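Local coordinates for adenosine monophosphate-protein transferase (Sulfolobus tokodaii, PDB 2EKM), which is of unknown function but belongs to the adenosine-specific kinase family and may transfer adenosine monophosphate to proteins, at residues A[6-11]-A[76-81]. Sequence-based numbering, arbitrary orientation.
Sequences DVIRVE and LKIGAG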
loop_
_atom_site.group_PDB
_atom_site.type_symbol
_atom_site.label_atom_id
_atom_site.label_comp_id
_atom_site.label_asym_id
_atom_site.label_seq_id
_atom_site.Cartn_x
_atom_site.Cartn_y
_atom_site.Cartn_z
ATOM N N ASP A 6 3.946 18.819 -4.906
ATOM C CA ASP A 6 3.554 19.065 -6.291
ATOM C C ASP A 6 2.351 18.208 -6.656
ATOM O O ASP A 6 2.199 17.091 -6.157
ATOM C CB ASP A 6 4.711 18.734 -7.236
ATOM C CG ASP A 6 5.857 19.719 -7.126
ATOM O OD1 ASP A 6 5.654 20.815 -6.567
ATOM O OD2 ASP A 6 6.963 19.403 -7.608
ATOM N N VAL A 7 1.493 18.743 -7.516
ATOM C CA VAL A 7 0.306 18.030 -7.973
ATOM C C VAL A 7 0.539 17.694 -9.439
ATOM O O VAL A 7 0.527 18.578 -10.290
ATOM C CB VAL A 7 -0.960 18.903 -7.850
ATOM C CG1 VAL A 7 -2.186 18.113 -8.300
ATOM C CG2 VAL A 7 -1.120 19.382 -6.408
ATOM N N ILE A 8 0.750 16.414 -9.724
ATOM C CA ILE A 8 1.022 15.956 -11.082
ATOM C C ILE A 8 -0.202 15.410 -11.818
ATOM O O ILE A 8 -0.856 14.481 -11.343
ATOM C CB ILE A 8 2.112 14.850 -11.072
ATOM C CG1 ILE A 8 3.374 15.368 -10.375
ATOM C CG2 ILE A 8 2.424 14.397 -12.494
ATOM C CD1 ILE A 8 3.967 16.607 -11.012
ATOM N N ARG A 9 -0.496 15.988 -12.979
ATOM C CA ARG A 9 -1.616 15.549 -13.803
ATOM C C ARG A 9 -1.184 14.355 -14.645
ATOM O O ARG A 9 -0.222 14.443 -15.408
ATOM C CB ARG A 9 -2.083 16.680 -14.727
ATOM C CG ARG A 9 -3.064 16.238 -15.820
ATOM C CD ARG A 9 -4.335 15.616 -15.246
ATOM N NE ARG A 9 -5.107 16.576 -14.458
ATOM C CZ ARG A 9 -6.138 16.255 -13.681
ATOM N NH1 ARG A 9 -6.531 14.991 -13.586
ATOM N NH2 ARG A 9 -6.766 17.194 -12.988
ATOM N N VAL A 10 -1.895 13.242 -14.503
ATOM C CA VAL A 10 -1.584 12.029 -15.250
ATOM C C VAL A 10 -2.490 11.906 -16.472
ATOM O O VAL A 10 -3.712 11.870 -16.340
ATOM C CB VAL A 10 -1.762 10.771 -14.362
ATOM C CG1 VAL A 10 -1.592 9.505 -15.200
ATOM C CG2 VAL A 10 -0.744 10.793 -13.222
ATOM N N GLU A 11 -1.895 11.850 -17.661
ATOM C CA GLU A 11 -2.692 11.730 -18.877
ATOM C C GLU A 11 -3.182 10.298 -19.062
ATOM O O GLU A 11 -2.396 9.354 -19.043
ATOM C CB GLU A 11 -1.887 12.161 -20.113
ATOM C CG GLU A 11 -2.533 11.735 -21.441
ATOM C CD GLU A 11 -1.783 12.231 -22.670
ATOM O OE1 GLU A 11 -0.538 12.325 -22.626
ATOM O OE2 GLU A 11 -2.440 12.512 -23.694
ATOM N N LEU A 76 8.291 10.255 -15.718
ATOM C CA LEU A 76 9.159 11.425 -15.658
ATOM C C LEU A 76 8.490 12.570 -14.900
ATOM O O LEU A 76 9.135 13.283 -14.136
ATOM C CB LEU A 76 9.509 11.900 -17.070
ATOM C CG LEU A 76 10.631 11.186 -17.825
ATOM C CD1 LEU A 76 10.618 11.639 -19.276
ATOM C CD2 LEU A 76 11.981 11.501 -17.177
ATOM N N LYS A 77 7.194 12.750 -15.129
ATOM C CA LYS A 77 6.446 13.818 -14.473
ATOM C C LYS A 77 6.357 13.603 -12.964
ATOM O O LYS A 77 6.432 14.554 -12.189
ATOM C CB LYS A 77 5.054 13.921 -15.093
ATOM C CG LYS A 77 5.100 14.351 -16.553
ATOM C CD LYS A 77 3.797 14.074 -17.289
ATOM C CE LYS A 77 2.635 14.854 -16.711
ATOM N NZ LYS A 77 1.421 14.700 -17.563
ATOM N N ILE A 78 6.188 12.356 -12.544
ATOM C CA ILE A 78 6.135 12.066 -11.121
ATOM C C ILE A 78 7.563 12.259 -10.612
ATOM O O ILE A 78 7.784 12.873 -9.568
ATOM C CB ILE A 78 5.663 10.624 -10.865
ATOM C CG1 ILE A 78 4.204 10.476 -11.313
ATOM C CG2 ILE A 78 5.820 10.274 -9.383
ATOM C CD1 ILE A 78 3.654 9.052 -11.192
ATOM N N GLY A 79 8.524 11.745 -11.378
ATOM C CA GLY A 79 9.933 11.881 -11.041
ATOM C C GLY A 79 10.388 11.389 -9.680
ATOM O O GLY A 79 11.353 11.911 -9.120
ATOM N N ALA A 80 9.717 10.377 -9.146
ATOM C CA ALA A 80 10.075 9.841 -7.835
ATOM C C ALA A 80 10.764 8.482 -7.949
ATOM O O ALA A 80 10.232 7.553 -8.559
ATOM C CB ALA A 80 8.831 9.727 -6.965
ATOM N N GLY A 81 11.950 8.371 -7.356
ATOM C CA GLY A 81 12.683 7.120 -7.403
ATOM C C GLY A 81 11.864 5.887 -7.053
ATOM O O GLY A 81 11.043 5.909 -6.134
HETATM O O HOH W 1 0.987 11.943 -18.116
#
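Ile8 lays its branched side chain over the last turn of helix 65-78, where CG2 meets Lys77 CB at 3.7 Å and CD1 comes within 3.4 Å of Lys77 O. Both branches reach the helix because CG2 stands anti to the backbone N while CG1 lies beside it (chi1 -56°). Branching at CB thus lets one residue cover two parts of Lys77, and Ile8 also packs on Val121 and the Arg128 side chain. CG2 lies 4.5 Å from CG1 of Ile78, a buried residue that also packs on Val130 and Ile20. With an alanine in place of Ile8, a gap would probably open above the helix end. Lys77 carries its chain slantwise toward the strand, bending at chi3 (63°), and NZ donates to Arg9 O at 2.7 Å, almost in line with the carbonyl bond (166°). One water accepts from the same ammonium group (2.8 Å) and from Glu11 N (2.9 Å). A lysine fits because its methylenes pack while its charge stays at the surface. The Arg9 guanidinium turns away and hydrogen-bonds through NH1 to Gln126 of a neighbouring subunit. This is surface helix-on-sheet packing, joining a helix C-terminus to strand 4-10, outermost within its own chain in the antiparallel sheet with 117-123 and 128-135.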